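Local coordinates for protein serpin-12 (Manduca sexta, PDB 6CJ7) that controls the prophenoloxidase activation system in larval hemolymph, probably by inhibiting serine proteases as other serpins do, at residues P15-A29 against D246-A258. Sequence-based numbering, arbitrary orientation.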
loop_
_atom_site.group_PDB
_atom_site.type_symbol
_atom_site.label_atom_id
_atom_site.label_comp_id
_atom_site.label_asym_id
_atom_site.label_seq_id
_atom_site.Cartn_x
_atom_site.Cartn_y
_atom_site.Cartn_z
ATOM N N PRO A 15 -12.648 7.186 0.617
ATOM C CA PRO A 15 -11.988 5.877 0.618
ATOM C C PRO A 15 -12.509 4.920 -0.451
ATOM O O PRO A 15 -11.852 3.898 -0.694
ATOM C CB PRO A 15 -12.255 5.351 2.033
ATOM C CG PRO A 15 -13.507 6.002 2.437
ATOM C CD PRO A 15 -13.509 7.369 1.796
ATOM N N ALA A 16 -13.635 5.220 -1.116
ATOM C CA ALA A 16 -14.157 4.307 -2.134
ATOM C C ALA A 16 -13.195 4.136 -3.302
ATOM O O ALA A 16 -13.209 3.091 -3.968
ATOM C CB ALA A 16 -15.507 4.799 -2.659
ATOM N N SER A 17 -12.358 5.140 -3.575
ATOM C CA SER A 17 -11.501 5.070 -4.754
ATOM C C SER A 17 -10.509 3.916 -4.675
ATOM O O SER A 17 -10.123 3.370 -5.711
ATOM C CB SER A 17 -10.752 6.385 -4.951
ATOM O OG SER A 17 -9.913 6.662 -3.848
ATOM N N THR A 18 -10.061 3.547 -3.471
ATOM C CA THR A 18 -9.110 2.453 -3.326
ATOM C C THR A 18 -9.762 1.171 -2.812
ATOM O O THR A 18 -9.055 0.277 -2.322
ATOM C CB THR A 18 -7.945 2.861 -2.415
ATOM O OG1 THR A 18 -8.438 3.298 -1.144
ATOM C CG2 THR A 18 -7.125 3.983 -3.053
ATOM N N SER A 19 -11.085 1.041 -2.964
ATOM C CA SER A 19 -11.774 -0.146 -2.464
ATOM C C SER A 19 -11.205 -1.437 -3.055
ATOM O O SER A 19 -11.095 -2.444 -2.345
ATOM C CB SER A 19 -13.269 -0.050 -2.750
ATOM O OG SER A 19 -13.493 0.083 -4.143
ATOM N N PHE A 20 -10.846 -1.444 -4.346
ATOM C CA PHE A 20 -10.267 -2.658 -4.923
ATOM C C PHE A 20 -9.014 -3.080 -4.157
ATOM O O PHE A 20 -8.859 -4.255 -3.785
ATOM C CB PHE A 20 -9.932 -2.458 -6.402
ATOM C CG PHE A 20 -9.247 -3.646 -7.014
ATOM C CD1 PHE A 20 -9.961 -4.790 -7.272
ATOM C CD2 PHE A 20 -7.895 -3.617 -7.299
ATOM C CE1 PHE A 20 -9.341 -5.907 -7.816
ATOM C CE2 PHE A 20 -7.263 -4.731 -7.844
ATOM C CZ PHE A 20 -7.998 -5.868 -8.106
ATOM N N GLY A 21 -8.102 -2.130 -3.930
ATOM C CA GLY A 21 -6.868 -2.438 -3.221
ATOM C C GLY A 21 -7.101 -2.906 -1.794
ATOM O O GLY A 21 -6.387 -3.780 -1.300
ATOM N N VAL A 22 -8.087 -2.319 -1.101
ATOM C CA VAL A 22 -8.418 -2.810 0.240
ATOM C C VAL A 22 -8.935 -4.245 0.178
ATOM O O VAL A 22 -8.572 -5.084 1.015
ATOM C CB VAL A 22 -9.428 -1.874 0.928
ATOM C CG1 VAL A 22 -9.830 -2.423 2.294
ATOM C CG2 VAL A 22 -8.824 -0.504 1.105
ATOM N N ASN A 23 -9.800 -4.543 -0.804
ATOM C CA ASN A 23 -10.304 -5.906 -0.986
ATOM C C ASN A 23 -9.163 -6.886 -1.247
ATOM O O ASN A 23 -9.165 -8.009 -0.724
ATOM C CB ASN A 23 -11.308 -5.950 -2.142
ATOM C CG ASN A 23 -12.544 -5.094 -1.901
ATOM O OD1 ASN A 23 -12.936 -4.848 -0.768
ATOM N ND2 ASN A 23 -13.182 -4.664 -2.991
ATOM N N VAL A 24 -8.182 -6.480 -2.060
ATOM C CA VAL A 24 -7.021 -7.331 -2.315
ATOM C C VAL A 24 -6.270 -7.606 -1.019
ATOM O O VAL A 24 -5.918 -8.753 -0.712
ATOM C CB VAL A 24 -6.103 -6.698 -3.372
ATOM C CG1 VAL A 24 -4.760 -7.451 -3.440
ATOM C CG2 VAL A 24 -6.800 -6.717 -4.759
ATOM N N PHE A 25 -6.017 -6.559 -0.236
ATOM C CA PHE A 25 -5.303 -6.744 1.027
ATOM C C PHE A 25 -6.051 -7.699 1.943
ATOM O O PHE A 25 -5.453 -8.595 2.545
ATOM C CB PHE A 25 -5.098 -5.393 1.717
ATOM C CG PHE A 25 -4.415 -5.499 3.066
ATOM C CD1 PHE A 25 -3.029 -5.588 3.155
ATOM C CD2 PHE A 25 -5.162 -5.518 4.231
ATOM C CE1 PHE A 25 -2.398 -5.693 4.406
ATOM C CE2 PHE A 25 -4.538 -5.636 5.490
ATOM C CZ PHE A 25 -3.159 -5.714 5.569
ATOM N N LYS A 26 -7.372 -7.523 2.060
ATOM C CA LYS A 26 -8.146 -8.395 2.936
ATOM C C LYS A 26 -8.135 -9.829 2.434
ATOM O O LYS A 26 -8.073 -10.770 3.237
ATOM C CB LYS A 26 -9.578 -7.878 3.070
ATOM C CG LYS A 26 -9.677 -6.580 3.886
ATOM C CD LYS A 26 -11.113 -6.286 4.271
ATOM C CE LYS A 26 -11.212 -5.019 5.114
ATOM N NZ LYS A 26 -12.580 -4.911 5.707
ATOM N N GLN A 27 -8.192 -10.016 1.112
ATOM C CA GLN A 27 -8.122 -11.368 0.562
ATOM C C GLN A 27 -6.792 -12.026 0.906
ATOM O O GLN A 27 -6.761 -13.171 1.373
ATOM C CB GLN A 27 -8.343 -11.344 -0.953
ATOM C CG GLN A 27 -8.233 -12.724 -1.621
ATOM C CD GLN A 27 -9.269 -13.700 -1.107
ATOM O OE1 GLN A 27 -10.430 -13.345 -0.912
ATOM N NE2 GLN A 27 -8.851 -14.936 -0.873
ATOM N N MET A 28 -5.702 -11.293 0.711
ATOM C CA MET A 28 -4.372 -11.805 1.020
ATOM C C MET A 28 -4.221 -12.154 2.502
ATOM O O MET A 28 -3.479 -13.071 2.853
ATOM C CB MET A 28 -3.302 -10.792 0.608
ATOM C CG MET A 28 -3.275 -10.486 -0.880
ATOM S SD MET A 28 -2.090 -9.196 -1.306
ATOM C CE MET A 28 -0.597 -10.164 -1.513
ATOM N N ALA A 29 -4.922 -11.426 3.368
ATOM C CA ALA A 29 -4.846 -11.675 4.802
ATOM C C ALA A 29 -5.526 -12.980 5.209
ATOM O O ALA A 29 -5.120 -13.604 6.194
ATOM C CB ALA A 29 -5.453 -10.492 5.562
ATOM N N ASP A 246 -7.512 -10.742 13.014
ATOM C CA ASP A 246 -8.081 -11.099 11.724
ATOM C C ASP A 246 -9.595 -10.925 11.698
ATOM O O ASP A 246 -10.142 -10.500 10.673
ATOM C CB ASP A 246 -7.647 -12.518 11.363
ATOM C CG ASP A 246 -6.208 -12.552 10.874
ATOM O OD1 ASP A 246 -5.897 -11.817 9.900
ATOM O OD2 ASP A 246 -5.385 -13.271 11.480
ATOM N N ALA A 247 -10.272 -11.204 12.810
ATOM C CA ALA A 247 -11.677 -10.832 12.947
ATOM C C ALA A 247 -11.849 -9.328 12.799
ATOM O O ALA A 247 -12.743 -8.854 12.086
ATOM C CB ALA A 247 -12.215 -11.297 14.299
ATOM N N LEU A 248 -10.986 -8.563 13.467
ATOM C CA LEU A 248 -11.013 -7.110 13.341
ATOM C C LEU A 248 -10.868 -6.682 11.889
ATOM O O LEU A 248 -11.658 -5.874 11.383
ATOM C CB LEU A 248 -9.900 -6.506 14.199
ATOM C CG LEU A 248 -9.610 -5.024 13.994
ATOM C CD1 LEU A 248 -10.825 -4.203 14.389
ATOM C CD2 LEU A 248 -8.386 -4.615 14.802
ATOM N N LEU A 249 -9.866 -7.224 11.193
ATOM C CA LEU A 249 -9.591 -6.763 9.839
ATOM C C LEU A 249 -10.744 -7.093 8.896
ATOM O O LEU A 249 -11.111 -6.268 8.051
ATOM C CB LEU A 249 -8.282 -7.368 9.336
ATOM C CG LEU A 249 -7.967 -7.080 7.870
ATOM C CD1 LEU A 249 -7.815 -5.584 7.649
ATOM C CD2 LEU A 249 -6.714 -7.814 7.453
ATOM N N SER A 250 -11.345 -8.276 9.037
ATOM C CA SER A 250 -12.441 -8.660 8.151
ATOM C C SER A 250 -13.632 -7.715 8.280
ATOM O O SER A 250 -14.290 -7.393 7.281
ATOM C CB SER A 250 -12.871 -10.097 8.442
ATOM O OG SER A 250 -11.867 -11.012 8.048
ATOM N N SER A 251 -13.919 -7.250 9.497
ATOM C CA SER A 251 -15.108 -6.449 9.757
ATOM C C SER A 251 -14.902 -4.958 9.524
ATOM O O SER A 251 -15.887 -4.228 9.369
ATOM C CB SER A 251 -15.584 -6.661 11.200
ATOM O OG SER A 251 -14.735 -6.000 12.130
ATOM N N LEU A 252 -13.657 -4.493 9.489
ATOM C CA LEU A 252 -13.367 -3.063 9.503
ATOM C C LEU A 252 -13.494 -2.471 8.104
ATOM O O LEU A 252 -12.726 -2.826 7.205
ATOM C CB LEU A 252 -11.963 -2.828 10.056
ATOM C CG LEU A 252 -11.520 -1.375 10.212
ATOM C CD1 LEU A 252 -12.330 -0.690 11.300
ATOM C CD2 LEU A 252 -10.028 -1.304 10.518
ATOM N N SER A 253 -14.442 -1.553 7.924
ATOM C CA SER A 253 -14.588 -0.861 6.653
ATOM C C SER A 253 -13.753 0.415 6.640
ATOM O O SER A 253 -13.413 0.976 7.683
ATOM C CB SER A 253 -16.054 -0.527 6.377
ATOM O OG SER A 253 -16.493 0.558 7.172
ATOM N N MET A 254 -13.411 0.870 5.432
ATOM C CA MET A 254 -12.689 2.132 5.319
ATOM C C MET A 254 -13.587 3.328 5.608
ATOM O O MET A 254 -13.077 4.403 5.941
ATOM C CB MET A 254 -12.047 2.268 3.935
ATOM C CG MET A 254 -10.868 1.332 3.696
ATOM S SD MET A 254 -9.577 1.427 4.966
ATOM C CE MET A 254 -9.833 -0.119 5.837
ATOM N N GLU A 255 -14.909 3.163 5.501
ATOM C CA GLU A 255 -15.815 4.195 5.986
ATOM C C GLU A 255 -15.715 4.324 7.499
ATOM O O GLU A 255 -15.744 5.438 8.035
ATOM C CB GLU A 255 -17.248 3.879 5.556
ATOM C CG GLU A 255 -17.492 3.996 4.044
ATOM C CD GLU A 255 -16.809 2.898 3.229
ATOM O OE1 GLU A 255 -16.660 1.765 3.739
ATOM O OE2 GLU A 255 -16.414 3.175 2.076
ATOM N N ASP A 256 -15.591 3.192 8.203
ATOM C CA ASP A 256 -15.305 3.227 9.635
ATOM C C ASP A 256 -14.000 3.961 9.908
ATOM O O ASP A 256 -13.930 4.832 10.786
ATOM C CB ASP A 256 -15.222 1.809 10.204
ATOM C CG ASP A 256 -16.559 1.102 10.239
ATOM O OD1 ASP A 256 -17.577 1.757 10.550
ATOM O OD2 ASP A 256 -16.583 -0.119 9.968
ATOM N N VAL A 257 -12.949 3.610 9.167
ATOM C CA VAL A 257 -11.642 4.226 9.379
ATOM C C VAL A 257 -11.716 5.732 9.149
ATOM O O VAL A 257 -11.197 6.519 9.950
ATOM C CB VAL A 257 -10.583 3.556 8.481
ATOM C CG1 VAL A 257 -9.239 4.260 8.627
ATOM C CG2 VAL A 257 -10.433 2.087 8.861
ATOM N N ALA A 258 -12.377 6.157 8.069
ATOM C CA ALA A 258 -12.497 7.591 7.806
ATOM C C ALA A 258 -13.159 8.318 8.972
ATOM O O ALA A 258 -12.755 9.431 9.324
ATOM C CB ALA A 258 -13.275 7.830 6.511
#
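Lys26 reaches from helix 19-31, the N-terminal helix of the serpin fold, to the C-terminal end of helix 245-251 and donates to carbonyl oxygens at and just beyond that end. The ammonium donates to Leu252 O, with NZ 2.6 Å from the oxygen. NZ lies above the carbonyl plane, 45° out of it. Two weak bonds from NZ, to Leu249 O at 3.1 Å and to Ser250 O, complete the grip. The positive charge thus sits at the helix end, where it would probably be stabilised by the helix dipole. Lys26 CG lies anti to its own carbonyl carbon (chi1 -71°), and the extended chain beyond it carries NZ over to segment 246-258. Segments 19-29 and 246-251 run nearly antiparallel, at 154°. Beside the lysine, Leu249 CD2 packs on Ala29 CB at 3.5 Å, while Leu249 CD1 meets the edge of the Phe25 ring in its plane. Phe25 also touches Met374 of strand 370-377. That strand also supplies Arg376, whose NH1 forms a salt bridge with Asp246 OD1 and a hydrogen bond with Ala29 O, so one guanidinium nitrogen serves both segments. After Leu252 the chain starts helix 254-260 with a capping box. Asp256 N donates to Ser253 OG, and Ser253 N donates to Asp256 OD2. Within this new helix Met254 turns inward. The Met254 and Val22 side chains meet tip to tip, with Met254 CG 3.8 Å from Val22 CG2, and Met254 CB lies 3.6 Å from Pro15 CB.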